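Local coordinates for type IV pilus assembly protein PilF (Thermus thermophilus HB8, PDB 5OIU) that binds ATP and, as a hexameric motor of the type II/IV secretion ATPase family, probably hydrolyses it to power assembly of type IVa pili, at residues E18-D23 / G88-D93; G81-R86 / L94-L99; Y142-I147 / S266-G271; D247-I252 / E333-D338. All blocks are in the same frame, centred on the assembly; numbering follows the deposited sequence.

Interaction 1: residues E18-D23 / G88-D93; sequences EAFLQD and GAIDVD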
loop_
_atom_site.group_PDB
_atom_site.type_symbol
_atom_site.label_atom_id
_atom_site.label_comp_id
_atom_site.label_asym_id
_atom_site.label_seq_id
_atom_site.Cartn_x
_atom_site.Cartn_y
_atom_site.Cartn_z
ATOM N N GLU C 18 8.135 -50.919 -15.270
ATOM C CA GLU C 18 7.885 -51.924 -14.241
ATOM C C GLU C 18 6.824 -51.469 -13.236
ATOM O O GLU C 18 5.914 -52.239 -12.895
ATOM C CB GLU C 18 9.184 -52.281 -13.516
ATOM C CG GLU C 18 9.963 -53.426 -14.146
ATOM C CD GLU C 18 9.198 -54.730 -14.176
ATOM O OE1 GLU C 18 8.170 -54.843 -13.458
ATOM O OE2 GLU C 18 9.639 -55.655 -14.911
ATOM N N ALA C 19 6.936 -50.234 -12.729
ATOM C CA ALA C 19 5.903 -49.693 -11.841
ATOM C C ALA C 19 4.515 -49.802 -12.469
ATOM O O ALA C 19 3.567 -50.279 -11.831
ATOM C CB ALA C 19 6.210 -48.234 -11.484
ATOM N N PHE C 20 4.381 -49.375 -13.733
ATOM C CA PHE C 20 3.084 -49.432 -14.403
ATOM C C PHE C 20 2.537 -50.860 -14.458
ATOM O O PHE C 20 1.384 -51.106 -14.087
ATOM C CB PHE C 20 3.190 -48.841 -15.809
ATOM C CG PHE C 20 1.895 -48.852 -16.563
ATOM C CD1 PHE C 20 0.868 -47.982 -16.215
ATOM C CD2 PHE C 20 1.694 -49.743 -17.618
ATOM C CE1 PHE C 20 -0.333 -47.986 -16.904
ATOM C CE2 PHE C 20 0.488 -49.747 -18.329
ATOM C CZ PHE C 20 -0.527 -48.875 -17.966
ATOM N N LEU C 21 3.344 -51.817 -14.924
ATOM C CA LEU C 21 2.888 -53.210 -14.932
ATOM C C LEU C 21 2.677 -53.760 -13.521
ATOM O O LEU C 21 1.774 -54.575 -13.300
ATOM C CB LEU C 21 3.882 -54.087 -15.680
ATOM C CG LEU C 21 4.174 -53.674 -17.116
ATOM C CD1 LEU C 21 5.456 -54.340 -17.593
ATOM C CD2 LEU C 21 2.990 -54.009 -18.030
ATOM N N GLN C 22 3.497 -53.343 -12.555
ATOM C CA GLN C 22 3.301 -53.800 -11.183
ATOM C C GLN C 22 1.984 -53.328 -10.582
ATOM O O GLN C 22 1.551 -53.893 -9.564
ATOM C CB GLN C 22 4.438 -53.302 -10.290
ATOM C CG GLN C 22 5.622 -54.212 -10.282
ATOM C CD GLN C 22 5.201 -55.638 -10.059
ATOM O OE1 GLN C 22 4.332 -55.926 -9.212
ATOM N NE2 GLN C 22 5.795 -56.546 -10.825
ATOM N N ASP C 23 1.354 -52.303 -11.181
ATOM C CA ASP C 23 0.325 -51.500 -10.520
ATOM C C ASP C 23 0.869 -50.792 -9.267
ATOM O O ASP C 23 0.133 -50.512 -8.323
ATOM C CB ASP C 23 -0.906 -52.347 -10.189
ATOM C CG ASP C 23 -2.194 -51.629 -10.479
ATOM O OD1 ASP C 23 -2.460 -50.605 -9.803
ATOM O OD2 ASP C 23 -2.935 -52.080 -11.391
ATOM N N GLY C 88 4.682 -46.642 -26.117
ATOM C CA GLY C 88 3.964 -47.820 -26.584
ATOM C C GLY C 88 2.653 -48.001 -25.838
ATOM O O GLY C 88 1.774 -47.129 -25.858
ATOM N N ALA C 89 2.517 -49.144 -25.162
ATOM C CA ALA C 89 1.349 -49.462 -24.346
ATOM C C ALA C 89 1.431 -48.903 -22.934
ATOM O O ALA C 89 0.433 -48.955 -22.206
ATOM C CB ALA C 89 1.162 -50.976 -24.252
ATOM N N ILE C 90 2.592 -48.397 -22.528
ATOM C CA ILE C 90 2.793 -47.850 -21.193
ATOM C C ILE C 90 2.381 -46.379 -21.262
ATOM O O ILE C 90 3.109 -45.530 -21.781
ATOM C CB ILE C 90 4.241 -48.028 -20.726
ATOM C CG1 ILE C 90 4.738 -49.451 -21.023
ATOM C CG2 ILE C 90 4.372 -47.742 -19.244
ATOM C CD1 ILE C 90 4.402 -50.469 -19.949
ATOM N N ASP C 91 1.196 -46.082 -20.738
ATOM C CA ASP C 91 0.635 -44.739 -20.751
ATOM C C ASP C 91 0.252 -44.332 -19.335
ATOM O O ASP C 91 -0.740 -44.826 -18.789
ATOM C CB ASP C 91 -0.581 -44.685 -21.665
ATOM C CG ASP C 91 -0.714 -43.357 -22.352
ATOM O OD1 ASP C 91 -0.024 -43.161 -23.379
ATOM O OD2 ASP C 91 -1.487 -42.507 -21.847
ATOM N N VAL C 92 1.003 -43.408 -18.745
ATOM C CA VAL C 92 0.720 -43.035 -17.365
ATOM C C VAL C 92 1.219 -41.622 -17.110
ATOM O O VAL C 92 2.269 -41.220 -17.613
ATOM C CB VAL C 92 1.349 -44.053 -16.385
ATOM C CG1 VAL C 92 2.806 -44.337 -16.768
ATOM C CG2 VAL C 92 1.248 -43.563 -14.956
ATOM N N ASP C 93 0.448 -40.876 -16.317
ATOM C CA ASP C 93 0.838 -39.566 -15.805
ATOM C C ASP C 93 1.447 -39.704 -14.418
ATOM O O ASP C 93 0.834 -40.286 -13.513
ATOM C CB ASP C 93 -0.363 -38.632 -15.723
ATOM C CG ASP C 93 -0.462 -37.712 -16.912
ATOM O OD1 ASP C 93 0.264 -37.947 -17.923
ATOM O OD2 ASP C 93 -1.274 -36.758 -16.825
#
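The ring of F20 lies against strand 90-93, a helix-on-sheet contact in which helix 6-22 covers the antiparallel sheet of this ATPase near its surface. Helix and strand axes cross almost at right angles, 92° over the short segments, and come no nearer than 9.1 Å; F20 spans much of that gap. Its trans chi1 (-180°) swings the ring off the helix to lie along the strand backbone, between I90 and V92, with F20 running in the opposite sense to both. Its CD2 meets I90 CD1 at 3.6 Å, while CD1 touches V92 CB at 4.0 Å on the other flank of the ring. The backbone N of D91 sits over one face, toward the rim. L21 adds a lighter touch, CD2 to I90 CD1 at 4.3 Å. Beta-branched I90 and V92 fit an extended strand, and both also pack on Y85 of the adjoining strand, which helps place them. Beyond F20 the helix ends in a Schellman motif at D23, whose N bonds to F20 O at 3.1 Å.

Interaction 2: residues G81-R86 / L94-L99; sequences GRVRYR and LRLSTL. With ATP (adenosine-5'-triphosphate), chain Q.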
loop_
_atom_site.group_PDB
_atom_site.type_symbol
_atom_site.label_atom_id
_atom_site.label_comp_id
_atom_site.label_asym_id
_atom_site.label_seq_id
_atom_site.Cartn_x
_atom_site.Cartn_y
_atom_site.Cartn_z
ATOM N N GLY C 81 6.542 -31.245 -10.861
ATOM C CA GLY C 81 6.093 -31.230 -12.231
ATOM C C GLY C 81 5.374 -32.521 -12.535
ATOM O O GLY C 81 5.577 -33.547 -11.873
ATOM N N ARG C 82 4.523 -32.450 -13.541
ATOM C CA ARG C 82 3.846 -33.634 -14.026
ATOM C C ARG C 82 4.624 -34.201 -15.200
ATOM O O ARG C 82 5.191 -33.455 -16.002
ATOM C CB ARG C 82 2.414 -33.333 -14.437
ATOM C CG ARG C 82 1.521 -34.509 -14.246
ATOM C CD ARG C 82 0.203 -34.285 -14.891
ATOM N NE ARG C 82 -0.724 -33.618 -13.995
ATOM C CZ ARG C 82 -2.021 -33.908 -13.943
ATOM N NH1 ARG C 82 -2.513 -34.869 -14.716
ATOM N NH2 ARG C 82 -2.821 -33.253 -13.110
ATOM N N VAL C 83 4.668 -35.526 -15.270
ATOM C CA VAL C 83 5.347 -36.259 -16.328
ATOM C C VAL C 83 4.288 -37.040 -17.086
ATOM O O VAL C 83 3.653 -37.939 -16.522
ATOM C CB VAL C 83 6.416 -37.212 -15.766
ATOM C CG1 VAL C 83 7.024 -38.022 -16.880
ATOM C CG2 VAL C 83 7.498 -36.447 -14.993
ATOM N N ARG C 84 4.094 -36.711 -18.356
ATOM C CA ARG C 84 3.133 -37.448 -19.177
ATOM C C ARG C 84 3.905 -38.486 -19.984
ATOM O O ARG C 84 4.371 -38.228 -21.095
ATOM C CB ARG C 84 2.334 -36.494 -20.040
ATOM C CG ARG C 84 1.938 -35.290 -19.236
ATOM C CD ARG C 84 1.044 -34.339 -19.982
ATOM N NE ARG C 84 0.146 -33.636 -19.063
ATOM C CZ ARG C 84 0.523 -32.623 -18.288
ATOM N NH1 ARG C 84 1.786 -32.214 -18.316
ATOM N NH2 ARG C 84 -0.357 -32.026 -17.489
ATOM N N TYR C 85 4.033 -39.677 -19.395
ATOM C CA TYR C 85 4.830 -40.773 -19.934
ATOM C C TYR C 85 4.036 -41.560 -20.974
ATOM O O TYR C 85 3.000 -42.163 -20.662
ATOM C CB TYR C 85 5.263 -41.683 -18.789
ATOM C CG TYR C 85 6.316 -42.693 -19.138
ATOM C CD1 TYR C 85 7.653 -42.346 -19.139
ATOM C CD2 TYR C 85 5.973 -43.997 -19.453
ATOM C CE1 TYR C 85 8.617 -43.265 -19.445
ATOM C CE2 TYR C 85 6.927 -44.917 -19.762
ATOM C CZ TYR C 85 8.253 -44.546 -19.759
ATOM O OH TYR C 85 9.221 -45.473 -20.065
ATOM N N ARG C 86 4.532 -41.567 -22.206
ATOM C CA ARG C 86 3.888 -42.264 -23.315
ATOM C C ARG C 86 4.972 -43.042 -24.055
ATOM O O ARG C 86 5.757 -42.450 -24.807
ATOM C CB ARG C 86 3.163 -41.273 -24.224
ATOM C CG ARG C 86 1.774 -40.845 -23.714
ATOM C CD ARG C 86 1.808 -39.495 -23.022
ATOM N NE ARG C 86 0.611 -39.204 -22.221
ATOM C CZ ARG C 86 0.466 -39.517 -20.934
ATOM N NH1 ARG C 86 1.426 -40.153 -20.287
ATOM N NH2 ARG C 86 -0.643 -39.201 -20.284
ATOM N N LEU C 94 2.630 -39.135 -14.244
ATOM C CA LEU C 94 3.369 -39.207 -12.995
ATOM C C LEU C 94 3.466 -37.830 -12.358
ATOM O O LEU C 94 3.871 -36.867 -13.013
ATOM C CB LEU C 94 4.769 -39.772 -13.240
ATOM C CG LEU C 94 4.784 -41.119 -13.950
ATOM C CD1 LEU C 94 5.555 -41.060 -15.249
ATOM C CD2 LEU C 94 5.392 -42.132 -13.009
ATOM N N ARG C 95 3.077 -37.742 -11.089
ATOM C CA ARG C 95 3.411 -36.602 -10.234
ATOM C C ARG C 95 4.877 -36.724 -9.825
ATOM O O ARG C 95 5.252 -37.660 -9.115
ATOM C CB ARG C 95 2.488 -36.597 -9.015
ATOM C CG ARG C 95 2.374 -35.286 -8.241
ATOM C CD ARG C 95 3.401 -35.172 -7.103
ATOM N NE ARG C 95 3.463 -36.333 -6.195
ATOM C CZ ARG C 95 2.528 -36.644 -5.296
ATOM N NH1 ARG C 95 1.443 -35.893 -5.189
ATOM N NH2 ARG C 95 2.675 -37.714 -4.516
ATOM N N LEU C 96 5.719 -35.808 -10.278
ATOM C CA LEU C 96 7.137 -35.857 -9.958
ATOM C C LEU C 96 7.480 -34.846 -8.866
ATOM O O LEU C 96 6.956 -33.728 -8.853
ATOM C CB LEU C 96 7.979 -35.589 -11.207
ATOM C CG LEU C 96 9.474 -35.366 -10.930
ATOM C CD1 LEU C 96 10.100 -36.550 -10.222
ATOM C CD2 LEU C 96 10.229 -35.056 -12.198
ATOM N N SER C 97 8.354 -35.248 -7.939
ATOM C CA SER C 97 8.802 -34.383 -6.855
ATOM C C SER C 97 10.269 -34.653 -6.580
ATOM O O SER C 97 10.649 -35.808 -6.384
ATOM C CB SER C 97 7.978 -34.618 -5.590
ATOM O OG SER C 97 8.733 -34.348 -4.424
ATOM N N THR C 98 11.099 -33.604 -6.588
ATOM C CA THR C 98 12.509 -33.741 -6.249
ATOM C C THR C 98 12.803 -32.952 -4.985
ATOM O O THR C 98 12.369 -31.806 -4.840
ATOM C CB THR C 98 13.450 -33.271 -7.371
ATOM O OG1 THR C 98 13.328 -31.857 -7.557
ATOM C CG2 THR C 98 13.157 -34.004 -8.672
ATOM N N LEU C 99 13.557 -33.571 -4.080
ATOM C CA LEU C 99 13.797 -33.009 -2.788
ATOM C C LEU C 99 15.273 -33.164 -2.455
ATOM O O LEU C 99 15.808 -34.286 -2.527
ATOM C CB LEU C 99 12.931 -33.706 -1.745
ATOM C CG LEU C 99 13.140 -33.327 -0.280
ATOM C CD1 LEU C 99 12.239 -32.161 0.094
ATOM C CD2 LEU C 99 12.863 -34.533 0.614
HETATM P PG ATP Q . -2.555 -29.363 -12.708
HETATM O O1G ATP Q . -2.262 -28.578 -11.433
HETATM O O2G ATP Q . -2.962 -28.500 -13.883
HETATM O O3G ATP Q . -1.502 -30.374 -13.084
HETATM P PB ATP Q . -5.341 -29.961 -12.318
HETATM O O1B ATP Q . -5.561 -29.035 -11.149
HETATM O O2B ATP Q . -5.780 -29.575 -13.711
HETATM O O3B ATP Q . -3.786 -30.365 -12.381
HETATM P PA ATP Q . -6.438 -32.416 -13.152
HETATM O O1A ATP Q . -7.737 -32.206 -13.882
HETATM O O2A ATP Q . -5.178 -32.602 -13.963
HETATM O O3A ATP Q . -6.111 -31.334 -12.006
HETATM O "O5'" ATP Q . -6.715 -33.733 -12.281
HETATM C "C5'" ATP Q . -5.714 -34.327 -11.458
HETATM C "C4'" ATP Q . -6.161 -35.760 -11.195
HETATM O "O4'" ATP Q . -7.367 -35.784 -10.423
HETATM C "C3'" ATP Q . -6.449 -36.457 -12.510
HETATM O "O3'" ATP Q . -5.880 -37.772 -12.355
HETATM C "C2'" ATP Q . -7.972 -36.428 -12.601
HETATM O "O2'" ATP Q . -8.543 -37.476 -13.407
HETATM C "C1'" ATP Q . -8.404 -36.454 -11.133
HETATM N N9 ATP Q . -9.667 -35.731 -10.882
HETATM C C8 ATP Q . -9.922 -34.466 -11.283
HETATM N N7 ATP Q . -11.163 -34.075 -10.891
HETATM C C5 ATP Q . -11.729 -35.099 -10.232
HETATM C C6 ATP Q . -13.028 -35.339 -9.565
HETATM N N6 ATP Q . -13.994 -34.385 -9.535
HETATM N N1 ATP Q . -13.221 -36.542 -8.985
HETATM C C2 ATP Q . -12.263 -37.491 -9.012
HETATM N N3 ATP Q . -11.058 -37.343 -9.599
HETATM C C4 ATP Q . -10.733 -36.188 -10.219
#
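G81 and L96 form an antiparallel hydrogen-bonded pair, as do V83 and L94, and between them R82 and R95 make the non-hydrogen-bonded pair with their CA atoms 4.8 Å apart. The bond from L94 N to V83 O is 2.8 Å long and nearly straight at 171°, whereas that from G81 N to L96 O is longer, 3.2 Å. On the face bearing V83, L94 and L96, aliphatic groups pack together: V83 CG1 meets L94 CD1 at 3.7 Å, and V83 CG2 lies 3.9 Å from L96 CB. L94 CD1 also reaches Y85 CB at 3.6 Å, and I16 of helix 6-22 packs on both L94 and Y85, consistent with apolar residues on this buried face. These are the arms of a beta hairpin, strands 79-87 and 90-101, at one edge of the chain's antiparallel sheet. On the other face, R82 reaches the nucleotide. Its long chain, bent at chi3 (-88°), brings NH2 within 2.6 Å of ATP O2A in a weak bond, with a second weak one to O3G. R82 NH1 forms a salt bridge with D93 OD2, which probably steadies the guanidinium beside the phosphates, while K155 NZ and the backbone amides of G152, G154, S156 and F157 also bond to ATP.

Interaction 3: residues Y142-I147 / S266-G271; sequences YGIFLI and SAALIG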
loop_
_atom_site.group_PDB
_atom_site.type_symbol
_atom_site.label_atom_id
_atom_site.label_comp_id
_atom_site.label_asym_id
_atom_site.label_seq_id
_atom_site.Cartn_x
_atom_site.Cartn_y
_atom_site.Cartn_z
ATOM N N TYR C 142 -20.772 -13.797 -21.561
ATOM C CA TYR C 142 -19.388 -13.347 -21.588
ATOM C C TYR C 142 -18.965 -13.004 -20.172
ATOM O O TYR C 142 -19.782 -12.984 -19.246
ATOM C CB TYR C 142 -19.208 -12.151 -22.525
ATOM C CG TYR C 142 -20.374 -11.215 -22.500
ATOM C CD1 TYR C 142 -20.566 -10.367 -21.429
ATOM C CD2 TYR C 142 -21.285 -11.177 -23.552
ATOM C CE1 TYR C 142 -21.629 -9.497 -21.389
ATOM C CE2 TYR C 142 -22.362 -10.307 -23.529
ATOM C CZ TYR C 142 -22.533 -9.468 -22.438
ATOM O OH TYR C 142 -23.604 -8.597 -22.384
ATOM N N GLY C 143 -17.682 -12.696 -20.030
ATOM C CA GLY C 143 -17.019 -12.613 -18.745
ATOM C C GLY C 143 -15.934 -13.672 -18.610
ATOM O O GLY C 143 -15.819 -14.610 -19.408
ATOM N N ILE C 144 -15.107 -13.489 -17.586
ATOM C CA ILE C 144 -14.042 -14.432 -17.264
ATOM C C ILE C 144 -14.443 -15.189 -16.010
ATOM O O ILE C 144 -14.803 -14.587 -14.991
ATOM C CB ILE C 144 -12.677 -13.738 -17.104
ATOM C CG1 ILE C 144 -11.592 -14.748 -16.756
ATOM C CG2 ILE C 144 -12.731 -12.573 -16.112
ATOM C CD1 ILE C 144 -10.243 -14.362 -17.338
ATOM N N PHE C 145 -14.443 -16.509 -16.111
ATOM C CA PHE C 145 -14.753 -17.403 -15.005
ATOM C C PHE C 145 -13.464 -18.126 -14.648
ATOM O O PHE C 145 -12.847 -18.751 -15.515
ATOM C CB PHE C 145 -15.861 -18.372 -15.406
ATOM C CG PHE C 145 -16.185 -19.367 -14.376
ATOM C CD1 PHE C 145 -16.208 -19.009 -13.045
ATOM C CD2 PHE C 145 -16.468 -20.676 -14.730
ATOM C CE1 PHE C 145 -16.492 -19.932 -12.075
ATOM C CE2 PHE C 145 -16.761 -21.610 -13.761
ATOM C CZ PHE C 145 -16.782 -21.239 -12.434
ATOM N N LEU C 146 -13.018 -17.974 -13.403
ATOM C CA LEU C 146 -11.713 -18.477 -12.978
ATOM C C LEU C 146 -11.887 -19.771 -12.210
ATOM O O LEU C 146 -12.688 -19.833 -11.271
ATOM C CB LEU C 146 -10.978 -17.463 -12.104
ATOM C CG LEU C 146 -10.524 -16.165 -12.755
ATOM C CD1 LEU C 146 -9.765 -15.311 -11.737
ATOM C CD2 LEU C 146 -9.678 -16.469 -13.989
ATOM N N ILE C 147 -11.159 -20.805 -12.627
ATOM C CA ILE C 147 -11.095 -22.073 -11.903
ATOM C C ILE C 147 -9.774 -22.113 -11.161
ATOM O O ILE C 147 -8.707 -21.946 -11.762
ATOM C CB ILE C 147 -11.207 -23.293 -12.837
ATOM C CG1 ILE C 147 -12.337 -23.138 -13.865
ATOM C CG2 ILE C 147 -11.305 -24.576 -11.995
ATOM C CD1 ILE C 147 -13.694 -22.995 -13.275
ATOM N N SER C 266 -13.389 -5.734 -11.955
ATOM C CA SER C 266 -14.780 -5.629 -11.527
ATOM C C SER C 266 -15.740 -5.817 -12.698
ATOM O O SER C 266 -16.796 -6.444 -12.556
ATOM C CB SER C 266 -15.017 -4.275 -10.850
ATOM O OG SER C 266 -16.291 -4.257 -10.227
ATOM N N ALA C 267 -15.377 -5.296 -13.866
ATOM C CA ALA C 267 -16.266 -5.320 -15.016
ATOM C C ALA C 267 -16.364 -6.688 -15.694
ATOM O O ALA C 267 -17.348 -6.939 -16.393
ATOM C CB ALA C 267 -15.808 -4.268 -16.033
ATOM N N ALA C 268 -15.382 -7.573 -15.510
ATOM C CA ALA C 268 -15.231 -8.772 -16.339
ATOM C C ALA C 268 -15.422 -10.075 -15.581
ATOM O O ALA C 268 -15.952 -11.044 -16.144
ATOM C CB ALA C 268 -13.846 -8.791 -17.002
ATOM N N LEU C 269 -14.984 -10.121 -14.323
ATOM C CA LEU C 269 -15.024 -11.354 -13.557
ATOM C C LEU C 269 -16.464 -11.719 -13.256
ATOM O O LEU C 269 -17.199 -10.921 -12.676
ATOM C CB LEU C 269 -14.228 -11.193 -12.271
ATOM C CG LEU C 269 -14.165 -12.449 -11.408
ATOM C CD1 LEU C 269 -13.352 -13.485 -12.105
ATOM C CD2 LEU C 269 -13.554 -12.124 -10.063
ATOM N N ILE C 270 -16.882 -12.919 -13.656
ATOM C CA ILE C 270 -18.235 -13.345 -13.344
ATOM C C ILE C 270 -18.264 -14.304 -12.172
ATOM O O ILE C 270 -19.310 -14.429 -11.520
ATOM C CB ILE C 270 -18.940 -13.966 -14.565
ATOM C CG1 ILE C 270 -18.051 -14.996 -15.232
ATOM C CG2 ILE C 270 -19.271 -12.906 -15.580
ATOM C CD1 ILE C 270 -18.674 -15.572 -16.471
ATOM N N GLY C 271 -17.158 -14.970 -11.873
ATOM C CA GLY C 271 -17.124 -15.867 -10.736
ATOM C C GLY C 271 -15.771 -16.531 -10.607
ATOM O O GLY C 271 -14.958 -16.529 -11.544
#
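I270 lays its CG1 3.3 Å from I144 O and 4.0 Å from F145 CB, in the close-packed middle of the contact. That branch stands between its own backbone N and carbonyl carbon (chi1 49°), while CG2 faces G143 CA at 3.9 Å. G143 has to be glycine: a CB would clash with I270 CG2 and, at phi 116°, jam against the preceding carbonyl O. Three backbone bonds set the pairing, the straightest from L146 N to G271 O at 173°. The same oxygen lies at the edge of the F145 ring, 3.2 Å from CD1. The side chains of L146 and L269 cross nearly at right angles. Were I270 an alanine, losing CG1 and CG2 would probably leave a gap beside F145 CB and G143. The end at partly exposed Y142 is looser: its side chain packs on R276 of a neighbouring subunit, and its OH makes a weak hydrogen bond to N246 there. The parallel pairing places strand 143-148, which leads into the P-loop, beside strand 269-281 in the mixed central sheet of a P-loop NTPase.

Interaction 4: residues D247-I252 / E333-D338; sequences DAAQAI and ELLVVD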
loop_
_atom_site.group_PDB
_atom_site.type_symbol
_atom_site.label_atom_id
_atom_site.label_comp_id
_atom_site.label_asym_id
_atom_site.label_seq_id
_atom_site.Cartn_x
_atom_site.Cartn_y
_atom_site.Cartn_z
ATOM N N ASP C 247 -7.727 -20.278 -2.657
ATOM C CA ASP C 247 -8.950 -19.712 -2.118
ATOM C C ASP C 247 -9.588 -18.876 -3.218
ATOM O O ASP C 247 -8.880 -18.284 -4.035
ATOM C CB ASP C 247 -8.608 -18.874 -0.879
ATOM C CG ASP C 247 -9.735 -17.990 -0.424
ATOM O OD1 ASP C 247 -10.705 -18.508 0.169
ATOM O OD2 ASP C 247 -9.628 -16.767 -0.648
ATOM N N ALA C 248 -10.918 -18.855 -3.254
ATOM C CA ALA C 248 -11.604 -18.191 -4.358
ATOM C C ALA C 248 -11.381 -16.684 -4.328
ATOM O O ALA C 248 -10.950 -16.090 -5.322
ATOM C CB ALA C 248 -13.090 -18.505 -4.318
ATOM N N ALA C 249 -11.683 -16.049 -3.194
ATOM C CA ALA C 249 -11.495 -14.611 -3.077
ATOM C C ALA C 249 -10.072 -14.225 -3.446
ATOM O O ALA C 249 -9.840 -13.201 -4.100
ATOM C CB ALA C 249 -11.830 -14.161 -1.656
ATOM N N GLN C 250 -9.109 -15.071 -3.076
ATOM C CA GLN C 250 -7.708 -14.804 -3.371
ATOM C C GLN C 250 -7.467 -14.593 -4.865
ATOM O O GLN C 250 -6.562 -13.848 -5.255
ATOM C CB GLN C 250 -6.862 -15.964 -2.832
ATOM C CG GLN C 250 -5.471 -15.593 -2.333
ATOM C CD GLN C 250 -5.496 -14.788 -1.048
ATOM O OE1 GLN C 250 -6.039 -15.242 -0.032
ATOM N NE2 GLN C 250 -4.897 -13.581 -1.080
ATOM N N ALA C 251 -8.268 -15.229 -5.718
ATOM C CA ALA C 251 -8.065 -15.057 -7.154
ATOM C C ALA C 251 -8.200 -13.593 -7.571
ATOM O O ALA C 251 -7.455 -13.118 -8.434
ATOM C CB ALA C 251 -9.047 -15.936 -7.920
ATOM N N ILE C 252 -9.147 -12.865 -6.974
ATOM C CA ILE C 252 -9.303 -11.443 -7.266
ATOM C C ILE C 252 -8.021 -10.699 -6.925
ATOM O O ILE C 252 -7.504 -9.910 -7.723
ATOM C CB ILE C 252 -10.501 -10.863 -6.488
ATOM C CG1 ILE C 252 -11.804 -11.529 -6.904
ATOM C CG2 ILE C 252 -10.584 -9.354 -6.662
ATOM C CD1 ILE C 252 -12.917 -11.273 -5.958
ATOM N N GLU C 333 -15.800 -24.308 -3.607
ATOM C CA GLU C 333 -16.089 -22.971 -3.117
ATOM C C GLU C 333 -16.368 -22.089 -4.330
ATOM O O GLU C 333 -15.476 -21.901 -5.168
ATOM C CB GLU C 333 -14.905 -22.443 -2.321
ATOM C CG GLU C 333 -15.208 -21.270 -1.460
ATOM C CD GLU C 333 -14.042 -20.938 -0.583
ATOM O OE1 GLU C 333 -13.085 -20.315 -1.100
ATOM O OE2 GLU C 333 -14.071 -21.339 0.607
ATOM N N LEU C 334 -17.602 -21.567 -4.437
ATOM C CA LEU C 334 -18.053 -20.853 -5.643
ATOM C C LEU C 334 -18.419 -19.414 -5.295
ATOM O O LEU C 334 -19.498 -19.145 -4.754
ATOM C CB LEU C 334 -19.229 -21.553 -6.326
ATOM C CG LEU C 334 -19.833 -20.800 -7.533
ATOM C CD1 LEU C 334 -18.818 -20.476 -8.616
ATOM C CD2 LEU C 334 -21.023 -21.561 -8.150
ATOM N N LEU C 335 -17.521 -18.499 -5.644
ATOM C CA LEU C 335 -17.711 -17.071 -5.454
ATOM C C LEU C 335 -18.363 -16.515 -6.713
ATOM O O LEU C 335 -17.702 -16.381 -7.751
ATOM C CB LEU C 335 -16.375 -16.389 -5.175
ATOM C CG LEU C 335 -16.382 -14.949 -4.660
ATOM C CD1 LEU C 335 -15.051 -14.620 -4.029
ATOM C CD2 LEU C 335 -16.672 -13.956 -5.766
ATOM N N VAL C 336 -19.661 -16.197 -6.615
ATOM C CA VAL C 336 -20.422 -15.578 -7.699
ATOM C C VAL C 336 -20.447 -14.074 -7.466
ATOM O O VAL C 336 -20.874 -13.603 -6.401
ATOM C CB VAL C 336 -21.848 -16.152 -7.792
ATOM C CG1 VAL C 336 -22.599 -15.537 -8.960
ATOM C CG2 VAL C 336 -21.810 -17.652 -7.937
ATOM N N VAL C 337 -19.999 -13.323 -8.465
ATOM C CA VAL C 337 -19.774 -11.889 -8.327
ATOM C C VAL C 337 -21.090 -11.137 -8.518
ATOM O O VAL C 337 -21.778 -11.314 -9.530
ATOM C CB VAL C 337 -18.718 -11.424 -9.342
ATOM C CG1 VAL C 337 -18.568 -9.905 -9.318
ATOM C CG2 VAL C 337 -17.396 -12.115 -9.063
ATOM N N ASP C 338 -21.437 -10.279 -7.555
ATOM C CA ASP C 338 -22.594 -9.393 -7.662
ATOM C C ASP C 338 -22.145 -7.945 -7.510
ATOM O O ASP C 338 -20.949 -7.639 -7.537
ATOM C CB ASP C 338 -23.674 -9.732 -6.639
ATOM C CG ASP C 338 -23.121 -9.832 -5.231
ATOM O OD1 ASP C 338 -22.425 -8.881 -4.783
ATOM O OD2 ASP C 338 -23.383 -10.872 -4.584
#
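E333 OE1, extended from strand 328-336, meets both A248 N, 3.4 Å away in a weak but nearly straight bond (168°), and D247 OD1, only 3.2 Å away. The planes of the two carboxylates are turned 82° to each other. E333 OE2 accepts from L366 N, and D247 OD1 forms a salt bridge with K355. D247 OD2 accepts a 3.0 Å bond from Q250 N, capping the start of helix 248-257; aspartate suits this N-cap because its short chain can fold back onto the first turn. Small A248 and A249 let the strand approach closely: A248 CB meets L335 CB at 4.0 Å, and L335 CD1 lies 3.7 Å from A249 CA. With an alanine in place of D247, Q250 N would probably lose its cap and K355 its carboxylate mate. Two acids so near each other in a buried setting would repel if both were charged, so the lysine and the amides at the helix start are likely to offset that cost.

From the N terminus, interaction 1 closes a loop of 64 residues, bringing helix 6-22 back onto strand 90-101. Interaction 2, which closes the short hairpin with 7 residues between its segments, crosses it: its first segment lies inside that loop and its second just beyond, and the two meet through D93 and R86. Together they bind the helix, the hairpin and the ATP-facing edge of the antiparallel sheet. Interactions 3 and 4 come after both, closing loops of 118 and 80 residues, and cross each other, since 247-252 lies inside the loop closed by interaction 3. They touch where L269 packs on I252, joining helix 248-257 to the mixed sheet. The pairs lie on opposite sides of the chain's centre.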